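Light Chain (Clostridium botulinum, PDB 6BVD) is the zinc endopeptidase light chain of the mosaic botulinum neurotoxin type HA and probably cleaves a SNARE protein inside nerve terminals. Local coordinates at residues 90-95 against 379-384; 97-102 against 360-365; 10-15 against 35-40. One frame throughout, in Å; residues are numbered along the deposited sequence.

Two of the three contacts share helix 83-100: contact 1 uses its middle, contact 2 its C-terminal end, their centres 14 Å apart. Along the chain contact 2 is nested inside the loop that contact 1 closes. Contact 3 precedes both in the sequence; its centre is 17 Å from that of contact 1, yet the two touch, through a probable hydrogen bond of 2.8 Å from Gln91 NE2 to Phe10 O and through Leu90 packed on Phe39 and Tyr12. Contacts 2 and 3 stay about 8 Å apart at their nearest atoms. Contact 1 holds Asp384 of the calcium site, and the Arg99 side chain of contact 2 lies about 9 Å from the ion. Arg365, in segment 360-365 but not part of the contact itself, touches the zinc ligand His228.

Contact 1: residues 90-95 against 379-384; sequences LQIMIK and PNLLDD. With CA (calcium ion), chain C.
Lys95 NZ is the polar hub here. It donates to Leu381 O at 2.9 Å, in the carbonyl plane and on a lone pair, and forms a salt bridge with Asp384 OD1 at 3.1 Å; a third bond, to Leu382 O, is weak. With CG anti to the backbone N (chi1 -165°) and the chain extended beyond it, the lysine reaches from helix 83-100 to a type I turn, Asn380 to Asp383, whose two central carbonyls it meets. Elsewhere the contact is apolar. Ile92 lies across both leucines at about a right angle, its CG1 3.8 Å from Leu382 CG and its CG2 branch against Leu381 CD1, while Leu382 CD2 rests on Gln91 CB. Asp384 grips the calcium ion with both carboxylate oxygens, OD2 at 2.3 Å, whereas the ammonium of Lys95 arrives from above the carboxylate plane (61° out of it). Glu389 and the same two acids of the second subunit share the ion. Lys95 NZ also bonds Tyr387 O and Asp384 OD2 of the second subunit, and the reverse bond forms too. The shared calcium ion and these reciprocal bonds link the two chains, the lysines probably offsetting part of the carboxylate charge.

Contact 2: residues 97-102 against 360-365; sequences FKRINS and FKIKTR
Phe360 leads the contact, turning the edge of its ring to the last turn of helix 83-100. Its CE1 stands 3.4 Å from Arg99 O and its CZ 3.5 Å from Ile100 O, both oxygens near the ring plane, so that they face the slightly positive rim of the phenyl rather than its electron-rich face. Phe360 CG lies anti to its own carbonyl carbon (chi1 -84°), which aims the ring into this end of the helix. Arg99 O is also a double acceptor: Ser102 N and Ser102 OG both donate to it, the hydroxyl at 2.7 Å on a lone pair in the carbonyl plane, tying down the chain where it leaves the helix at Asn101. Further back on the same ring, Phe360 CD1 sits 4.2 Å above the plane of the Arg99 guanidinium, over one face and offset toward its rim. The backbone of Phe360 takes part too, since its O accepts from a water at 2.6 Å that in turn accepts from Arg99 NH2 at 2.9 Å. At Lys361 the backbone turns to positive phi (51°) in a Schellman motif, the C-terminal stop of helix 353-360, and after this turn Ile362 faces the arginine. Ile362 approaches Arg99 from the opposite direction, CG1 and CD1 each 3.4 Å from NH2, a close apolar flank to a charged group; its side chain also lies against Asp221. The guanidinium is held by a salt bridge of NH2 to Asp221 and a hydrogen bond of NH1 to the carbonyl oxygen of Glu389, whose side chain binds calcium, so Arg99 may help position the loop that carries this calcium ligand.

Contact 3: residues 10-15 against 35-40; sequences FNYDDP and YFKAFQ
Lys37 and the turn at Tyr12 supply the hydrogen bonds. Lys37 NZ, at the end of an extended chain, donates to Tyr12 O and to Asp14 O, each at 2.8 Å; the first oxygen is met in its carbonyl plane, the second from a direction tilted 35° out of it. Two waters add bridges, one from Lys37 NZ to Asp13 OD1, the other from Tyr12 OH to Lys37 O. The type I turn, Asn11 to Asp14, is braced by Asp14, which accepts from Asn11 N at OD2 (2.9 Å) and from Asn11 ND2 at OD1; ND2 also bonds Ile395 O of the second subunit. Phe10, Tyr12 and Phe39 form an aromatic cluster centred on Phe39. Its CB makes a CH-pi contact over the middle of the Phe10 ring, 3.6 Å from the centroid, and its ring also meets Tyr12, CZ lying 3.6 Å from Tyr12 CD1. The planes of Phe39 and Tyr12 are inclined at 35°, those of Phe39 and Phe10 at 56°. Gln40 O touches the edge of Phe10 at CE2. Strand 36-40 runs between strands 21-24 and 45-48 of a mixed sheet, and helix 83-100 packs beside the cluster, with Leu90 on Phe39 and Asn83 on Tyr12.

Contact 1: residues 90-95 against 379-384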
loop_
_atom_site.group_PDB
_atom_site.type_symbol
_atom_site.label_atom_id
_atom_site.label_comp_id
_atom_site.label_asym_id
_atom_site.label_seq_id
_atom_site.Cartn_x
_atom_site.Cartn_y
_atom_site.Cartn_z
ATOM N N LEU A 90 11.884 8.643 -7.249
ATOM C CA LEU A 90 10.539 9.154 -7.025
ATOM C C LEU A 90 9.600 8.044 -6.485
ATOM O O LEU A 90 8.853 8.273 -5.557
ATOM C CB LEU A 90 9.944 9.687 -8.314
ATOM C CG LEU A 90 10.325 11.093 -8.742
ATOM C CD1 LEU A 90 9.434 11.516 -9.943
ATOM C CD2 LEU A 90 10.189 12.057 -7.576
ATOM N N GLN A 91 9.625 6.868 -7.094
ATOM C CA GLN A 91 8.702 5.809 -6.644
ATOM C C GLN A 91 9.001 5.328 -5.225
ATOM O O GLN A 91 8.100 4.895 -4.500
ATOM C CB GLN A 91 8.717 4.615 -7.605
ATOM C CG GLN A 91 8.478 5.001 -9.050
ATOM C CD GLN A 91 7.269 5.896 -9.250
ATOM O OE1 GLN A 91 6.176 5.600 -8.785
ATOM N NE2 GLN A 91 7.469 7.014 -9.978
ATOM N N ILE A 92 10.270 5.310 -4.851
ATOM C CA ILE A 92 10.626 4.894 -3.504
ATOM C C ILE A 92 10.127 5.947 -2.531
ATOM O O ILE A 92 9.571 5.629 -1.492
ATOM C CB ILE A 92 12.157 4.686 -3.402
ATOM C CG1 ILE A 92 12.547 3.526 -4.312
ATOM C CG2 ILE A 92 12.621 4.543 -1.932
ATOM C CD1 ILE A 92 14.047 3.311 -4.436
ATOM N N MET A 93 10.307 7.220 -2.880
ATOM C CA MET A 93 9.861 8.298 -2.019
ATOM C C MET A 93 8.332 8.233 -1.839
ATOM O O MET A 93 7.816 8.438 -0.735
ATOM C CB MET A 93 10.289 9.677 -2.578
ATOM C CG MET A 93 11.788 9.882 -2.600
ATOM S SD MET A 93 12.549 9.649 -0.990
ATOM C CE MET A 93 11.723 10.901 0.005
ATOM N N ILE A 94 7.620 7.910 -2.909
ATOM C CA ILE A 94 6.180 7.724 -2.826
ATOM C C ILE A 94 5.872 6.577 -1.841
ATOM O O ILE A 94 5.014 6.663 -0.970
ATOM C CB ILE A 94 5.609 7.406 -4.214
ATOM C CG1 ILE A 94 5.598 8.657 -5.102
ATOM C CG2 ILE A 94 4.198 6.904 -4.127
ATOM C CD1 ILE A 94 5.297 8.334 -6.552
ATOM N N LYS A 95 6.637 5.511 -1.957
ATOM C CA LYS A 95 6.397 4.352 -1.062
ATOM C C LYS A 95 6.669 4.719 0.405
ATOM O O LYS A 95 5.919 4.323 1.332
ATOM C CB LYS A 95 7.259 3.167 -1.506
ATOM C CG LYS A 95 6.811 1.824 -0.868
ATOM C CD LYS A 95 7.515 0.641 -1.505
ATOM C CE LYS A 95 6.997 -0.663 -0.860
ATOM N NZ LYS A 95 7.334 -1.754 -1.774
ATOM N N PRO A 379 18.668 -2.694 -2.603
ATOM C CA PRO A 379 18.295 -2.794 -4.023
ATOM C C PRO A 379 16.798 -2.981 -4.327
ATOM O O PRO A 379 16.403 -2.683 -5.472
ATOM C CB PRO A 379 19.069 -4.023 -4.486
ATOM C CG PRO A 379 19.196 -4.871 -3.251
ATOM C CD PRO A 379 19.397 -3.891 -2.138
ATOM N N ASN A 380 15.998 -3.439 -3.361
ATOM C CA ASN A 380 14.621 -3.823 -3.656
ATOM C C ASN A 380 13.532 -3.268 -2.757
ATOM O O ASN A 380 12.617 -4.001 -2.366
ATOM C CB ASN A 380 14.511 -5.357 -3.644
ATOM C CG ASN A 380 15.457 -6.010 -4.621
ATOM O OD1 ASN A 380 16.367 -6.756 -4.229
ATOM N ND2 ASN A 380 15.281 -5.705 -5.902
ATOM N N LEU A 381 13.608 -1.993 -2.422
ATOM C CA LEU A 381 12.614 -1.364 -1.579
ATOM C C LEU A 381 11.244 -1.368 -2.274
ATOM O O LEU A 381 10.195 -1.367 -1.614
ATOM C CB LEU A 381 13.042 0.065 -1.220
ATOM C CG LEU A 381 14.305 0.167 -0.325
ATOM C CD1 LEU A 381 14.741 1.620 -0.136
ATOM C CD2 LEU A 381 14.032 -0.487 1.034
ATOM N N LEU A 382 11.272 -1.370 -3.602
ATOM C CA LEU A 382 10.030 -1.326 -4.390
ATOM C C LEU A 382 9.303 -2.667 -4.489
ATOM O O LEU A 382 8.149 -2.697 -4.887
ATOM C CB LEU A 382 10.329 -0.825 -5.808
ATOM C CG LEU A 382 10.649 0.663 -5.928
ATOM C CD1 LEU A 382 11.131 0.937 -7.336
ATOM C CD2 LEU A 382 9.390 1.418 -5.660
ATOM N N ASP A 383 9.975 -3.766 -4.117
ATOM C CA ASP A 383 9.432 -5.125 -4.162
ATOM C C ASP A 383 8.643 -5.476 -2.886
ATOM O O ASP A 383 9.236 -5.631 -1.807
ATOM C CB ASP A 383 10.593 -6.123 -4.369
ATOM C CG ASP A 383 10.138 -7.561 -4.631
ATOM O OD1 ASP A 383 9.053 -7.994 -4.203
ATOM O OD2 ASP A 383 10.930 -8.301 -5.244
ATOM N N ASP A 384 7.324 -5.651 -3.022
ATOM C CA ASP A 384 6.452 -5.856 -1.859
ATOM C C ASP A 384 6.689 -7.201 -1.155
ATOM O O ASP A 384 6.171 -7.405 -0.059
ATOM C CB ASP A 384 4.972 -5.735 -2.271
ATOM C CG ASP A 384 4.517 -4.256 -2.381
ATOM O OD1 ASP A 384 4.810 -3.469 -1.466
ATOM O OD2 ASP A 384 3.917 -3.874 -3.410
HETATM CA CA CA C . 3.275 -1.866 -2.500
#

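Contact 2: residues 97-102 against 360-365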
loop_
_atom_site.group_PDB
_atom_site.type_symbol
_atom_site.label_atom_id
_atom_site.label_comp_id
_atom_site.label_asym_id
_atom_site.label_seq_id
_atom_site.Cartn_x
_atom_site.Cartn_y
_atom_site.Cartn_z
ATOM N N PHE A 97 6.537 7.786 1.822
ATOM C CA PHE A 97 5.507 8.666 2.330
ATOM C C PHE A 97 4.210 7.877 2.607
ATOM O O PHE A 97 3.551 8.149 3.614
ATOM C CB PHE A 97 5.244 9.841 1.370
ATOM C CG PHE A 97 6.141 11.039 1.629
ATOM C CD1 PHE A 97 5.714 12.080 2.428
ATOM C CD2 PHE A 97 7.420 11.091 1.098
ATOM C CE1 PHE A 97 6.546 13.187 2.679
ATOM C CE2 PHE A 97 8.269 12.187 1.310
ATOM C CZ PHE A 97 7.843 13.244 2.117
ATOM N N LYS A 98 3.863 6.915 1.745
ATOM C CA LYS A 98 2.695 6.063 2.009
ATOM C C LYS A 98 2.903 5.212 3.268
ATOM O O LYS A 98 1.940 4.914 3.965
ATOM C CB LYS A 98 2.357 5.157 0.813
ATOM C CG LYS A 98 1.682 5.927 -0.344
ATOM C CD LYS A 98 0.999 5.055 -1.397
ATOM C CE LYS A 98 1.954 4.585 -2.496
ATOM N NZ LYS A 98 1.318 3.904 -3.667
ATOM N N ARG A 99 4.138 4.787 3.517
ATOM C CA ARG A 99 4.416 4.012 4.747
ATOM C C ARG A 99 4.183 4.922 5.972
ATOM O O ARG A 99 3.467 4.572 6.903
ATOM C CB ARG A 99 5.851 3.453 4.693
ATOM C CG ARG A 99 6.373 2.807 6.028
ATOM C CD ARG A 99 7.185 1.569 5.722
ATOM N NE ARG A 99 7.760 0.950 6.928
ATOM C CZ ARG A 99 7.063 0.317 7.871
ATOM N NH1 ARG A 99 5.733 0.213 7.804
ATOM N NH2 ARG A 99 7.707 -0.210 8.916
ATOM N N ILE A 100 4.746 6.132 5.932
ATOM C CA ILE A 100 4.580 7.074 7.021
ATOM C C ILE A 100 3.099 7.378 7.254
ATOM O O ILE A 100 2.618 7.465 8.402
ATOM C CB ILE A 100 5.356 8.389 6.752
ATOM C CG1 ILE A 100 6.875 8.123 6.701
ATOM C CG2 ILE A 100 5.034 9.356 7.831
ATOM C CD1 ILE A 100 7.730 9.306 6.170
ATOM N N ASN A 101 2.351 7.487 6.161
ATOM C CA ASN A 101 0.934 7.814 6.266
ATOM C C ASN A 101 0.079 6.585 6.613
ATOM O O ASN A 101 -1.132 6.695 6.625
ATOM C CB ASN A 101 0.424 8.454 4.939
ATOM C CG ASN A 101 -0.605 9.553 5.169
ATOM O OD1 ASN A 101 -0.595 10.230 6.196
ATOM N ND2 ASN A 101 -1.510 9.747 4.188
ATOM N N SER A 102 0.690 5.424 6.888
ATOM C CA SER A 102 -0.122 4.202 7.128
ATOM C C SER A 102 -0.488 4.007 8.591
ATOM O O SER A 102 -1.312 3.138 8.922
ATOM C CB SER A 102 0.576 2.919 6.613
ATOM O OG SER A 102 1.691 2.571 7.451
ATOM N N PHE A 360 5.551 2.292 15.033
ATOM C CA PHE A 360 5.634 1.574 13.770
ATOM C C PHE A 360 6.153 0.124 13.888
ATOM O O PHE A 360 6.217 -0.606 12.880
ATOM C CB PHE A 360 6.538 2.349 12.821
ATOM C CG PHE A 360 5.830 3.473 12.073
ATOM C CD1 PHE A 360 5.453 3.299 10.761
ATOM C CD2 PHE A 360 5.496 4.648 12.703
ATOM C CE1 PHE A 360 4.767 4.323 10.062
ATOM C CE2 PHE A 360 4.840 5.672 12.009
ATOM C CZ PHE A 360 4.450 5.484 10.697
ATOM N N LYS A 361 6.515 -0.306 15.102
ATOM C CA LYS A 361 7.140 -1.615 15.265
ATOM C C LYS A 361 8.313 -1.793 14.333
ATOM O O LYS A 361 8.470 -2.833 13.666
ATOM C CB LYS A 361 6.094 -2.734 15.073
ATOM C CG LYS A 361 4.987 -2.645 16.084
ATOM C CD LYS A 361 3.981 -3.780 15.861
ATOM C CE LYS A 361 3.102 -3.979 17.075
ATOM N NZ LYS A 361 2.109 -2.878 17.193
ATOM N N ILE A 362 9.141 -0.736 14.291
ATOM C CA ILE A 362 10.421 -0.733 13.656
ATOM C C ILE A 362 11.516 -0.782 14.743
ATOM O O ILE A 362 11.418 -0.107 15.750
ATOM C CB ILE A 362 10.607 0.554 12.777
ATOM C CG1 ILE A 362 9.665 0.511 11.550
ATOM C CG2 ILE A 362 12.047 0.683 12.338
ATOM C CD1 ILE A 362 9.686 1.898 10.719
ATOM N N LYS A 363 12.510 -1.633 14.572
ATOM C CA LYS A 363 13.632 -1.659 15.520
ATOM C C LYS A 363 14.573 -0.527 15.180
ATOM O O LYS A 363 14.848 -0.294 14.009
ATOM C CB LYS A 363 14.386 -2.994 15.478
ATOM C CG LYS A 363 15.331 -3.184 16.699
ATOM C CD LYS A 363 16.143 -4.490 16.603
ATOM C CE LYS A 363 16.919 -4.812 17.896
ATOM N NZ LYS A 363 16.042 -4.984 19.128
ATOM N N THR A 364 15.077 0.167 16.200
ATOM C CA THR A 364 16.066 1.196 15.969
ATOM C C THR A 364 17.201 1.082 16.969
ATOM O O THR A 364 17.179 0.253 17.929
ATOM C CB THR A 364 15.412 2.603 15.995
ATOM O OG1 THR A 364 16.244 3.536 15.310
ATOM C CG2 THR A 364 15.139 3.068 17.390
ATOM N N ARG A 365 18.213 1.884 16.696
ATOM C CA ARG A 365 19.442 1.948 17.462
ATOM C C ARG A 365 19.194 2.341 18.909
ATOM O O ARG A 365 18.202 2.981 19.249
ATOM C CB ARG A 365 20.399 2.964 16.795
ATOM C CG ARG A 365 19.758 4.310 16.690
ATOM C CD ARG A 365 20.622 5.367 15.956
ATOM N NE ARG A 365 19.822 6.532 15.574
ATOM C CZ ARG A 365 20.323 7.657 15.039
ATOM N NH1 ARG A 365 21.636 7.775 14.839
ATOM N NH2 ARG A 365 19.518 8.676 14.702
HETATM O O HOH W 1 5.339 -1.066 10.442
#

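Contact 3: residues 10-15 against 35-40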
loop_
_atom_site.group_PDB
_atom_site.type_symbol
_atom_site.label_atom_id
_atom_site.label_comp_id
_atom_site.label_asym_id
_atom_site.label_seq_id
_atom_site.Cartn_x
_atom_site.Cartn_y
_atom_site.Cartn_z
ATOM N N PHE A 10 3.266 9.985 -9.407
ATOM C CA PHE A 10 3.746 10.576 -10.657
ATOM C C PHE A 10 4.915 9.731 -11.154
ATOM O O PHE A 10 5.587 9.050 -10.361
ATOM C CB PHE A 10 4.189 12.055 -10.467
ATOM C CG PHE A 10 4.534 12.417 -9.026
ATOM C CD1 PHE A 10 5.614 11.825 -8.378
ATOM C CD2 PHE A 10 3.750 13.323 -8.322
ATOM C CE1 PHE A 10 5.924 12.134 -7.055
ATOM C CE2 PHE A 10 4.048 13.645 -6.989
ATOM C CZ PHE A 10 5.144 13.062 -6.353
ATOM N N ASN A 11 5.149 9.765 -12.458
ATOM C CA ASN A 11 6.369 9.219 -13.043
ATOM C C ASN A 11 7.271 10.392 -13.438
ATOM O O ASN A 11 6.759 11.483 -13.689
ATOM C CB ASN A 11 6.030 8.330 -14.244
ATOM C CG ASN A 11 4.945 7.323 -13.912
ATOM O OD1 ASN A 11 5.218 6.334 -13.256
ATOM N ND2 ASN A 11 3.715 7.570 -14.372
ATOM N N TYR A 12 8.590 10.194 -13.487
ATOM C CA TYR A 12 9.479 11.322 -13.790
ATOM C C TYR A 12 9.129 11.947 -15.151
ATOM O O TYR A 12 9.261 13.161 -15.332
ATOM C CB TYR A 12 10.952 10.902 -13.793
ATOM C CG TYR A 12 11.852 12.104 -13.900
ATOM C CD1 TYR A 12 12.098 12.902 -12.797
ATOM C CD2 TYR A 12 12.395 12.482 -15.129
ATOM C CE1 TYR A 12 12.902 14.047 -12.903
ATOM C CE2 TYR A 12 13.191 13.614 -15.245
ATOM C CZ TYR A 12 13.443 14.384 -14.132
ATOM O OH TYR A 12 14.231 15.510 -14.248
ATOM N N ASP A 13 8.685 11.127 -16.092
ATOM C CA ASP A 13 8.400 11.627 -17.428
ATOM C C ASP A 13 6.984 12.182 -17.620
ATOM O O ASP A 13 6.674 12.640 -18.710
ATOM C CB ASP A 13 8.631 10.527 -18.463
ATOM C CG ASP A 13 10.109 10.268 -18.740
ATOM O OD1 ASP A 13 10.980 11.122 -18.431
ATOM O OD2 ASP A 13 10.394 9.186 -19.283
ATOM N N ASP A 14 6.136 12.164 -16.595
ATOM C CA ASP A 14 4.804 12.760 -16.738
ATOM C C ASP A 14 4.930 14.245 -17.112
ATOM O O ASP A 14 5.788 14.966 -16.612
ATOM C CB ASP A 14 3.985 12.675 -15.461
ATOM C CG ASP A 14 3.606 11.253 -15.055
ATOM O OD1 ASP A 14 3.828 10.283 -15.815
ATOM O OD2 ASP A 14 3.065 11.144 -13.929
ATOM N N PRO A 15 4.040 14.725 -17.965
ATOM C CA PRO A 15 4.158 16.138 -18.364
ATOM C C PRO A 15 3.816 17.098 -17.231
ATOM O O PRO A 15 3.115 16.707 -16.300
ATOM C CB PRO A 15 3.147 16.273 -19.522
ATOM C CG PRO A 15 2.181 15.213 -19.318
ATOM C CD PRO A 15 2.917 14.039 -18.623
ATOM N N TYR A 35 15.859 26.459 -13.355
ATOM C CA TYR A 35 14.614 25.764 -12.978
ATOM C C TYR A 35 14.805 24.261 -13.013
ATOM O O TYR A 35 15.585 23.762 -13.795
ATOM C CB TYR A 35 13.457 26.148 -13.909
ATOM C CG TYR A 35 12.885 27.536 -13.652
ATOM C CD1 TYR A 35 11.689 27.699 -12.956
ATOM C CD2 TYR A 35 13.554 28.680 -14.079
ATOM C CE1 TYR A 35 11.156 28.942 -12.712
ATOM C CE2 TYR A 35 13.023 29.945 -13.838
ATOM C CZ TYR A 35 11.831 30.075 -13.158
ATOM O OH TYR A 35 11.310 31.325 -12.908
ATOM N N PHE A 36 14.075 23.557 -12.150
ATOM C CA PHE A 36 14.154 22.108 -12.020
ATOM C C PHE A 36 12.750 21.521 -12.033
ATOM O O PHE A 36 11.851 22.056 -11.378
ATOM C CB PHE A 36 14.828 21.690 -10.700
ATOM C CG PHE A 36 16.273 22.123 -10.573
ATOM C CD1 PHE A 36 17.313 21.229 -10.804
ATOM C CD2 PHE A 36 16.574 23.393 -10.162
ATOM C CE1 PHE A 36 18.636 21.622 -10.668
ATOM C CE2 PHE A 36 17.902 23.810 -10.011
ATOM C CZ PHE A 36 18.940 22.934 -10.279
ATOM N N LYS A 37 12.584 20.397 -12.714
ATOM C CA LYS A 37 11.311 19.669 -12.695
ATOM C C LYS A 37 11.054 19.123 -11.275
ATOM O O LYS A 37 11.906 18.422 -10.701
ATOM C CB LYS A 37 11.328 18.545 -13.726
ATOM C CG LYS A 37 9.939 17.992 -14.039
ATOM C CD LYS A 37 9.975 16.918 -15.079
ATOM C CE LYS A 37 8.558 16.510 -15.494
ATOM N NZ LYS A 37 8.573 15.560 -16.622
ATOM N N ALA A 38 9.905 19.474 -10.706
ATOM C CA ALA A 38 9.586 19.132 -9.299
ATOM C C ALA A 38 8.218 18.480 -9.159
ATOM O O ALA A 38 7.310 18.695 -10.015
ATOM C CB ALA A 38 9.679 20.404 -8.431
ATOM N N PHE A 39 8.071 17.673 -8.088
ATOM C CA PHE A 39 6.929 16.754 -7.908
ATOM C C PHE A 39 6.344 16.944 -6.503
ATOM O O PHE A 39 7.058 16.849 -5.513
ATOM C CB PHE A 39 7.391 15.300 -8.166
ATOM C CG PHE A 39 8.020 15.099 -9.527
ATOM C CD1 PHE A 39 7.305 14.532 -10.567
ATOM C CD2 PHE A 39 9.328 15.507 -9.769
ATOM C CE1 PHE A 39 7.874 14.338 -11.794
ATOM C CE2 PHE A 39 9.896 15.356 -10.996
ATOM C CZ PHE A 39 9.171 14.763 -12.031
ATOM N N GLN A 40 5.072 17.321 -6.420
ATOM C CA GLN A 40 4.475 17.683 -5.147
ATOM C C GLN A 40 3.915 16.421 -4.520
ATOM O O GLN A 40 2.794 16.008 -4.814
ATOM C CB GLN A 40 3.350 18.734 -5.270
ATOM C CG GLN A 40 3.096 19.411 -3.933
ATOM C CD GLN A 40 2.034 20.478 -3.950
ATOM O OE1 GLN A 40 1.791 21.121 -2.926
ATOM N NE2 GLN A 40 1.399 20.694 -5.109
HETATM O O HOH W 2 14.096 16.928 -11.841
HETATM O O HOH W 3 10.920 14.404 -18.362
#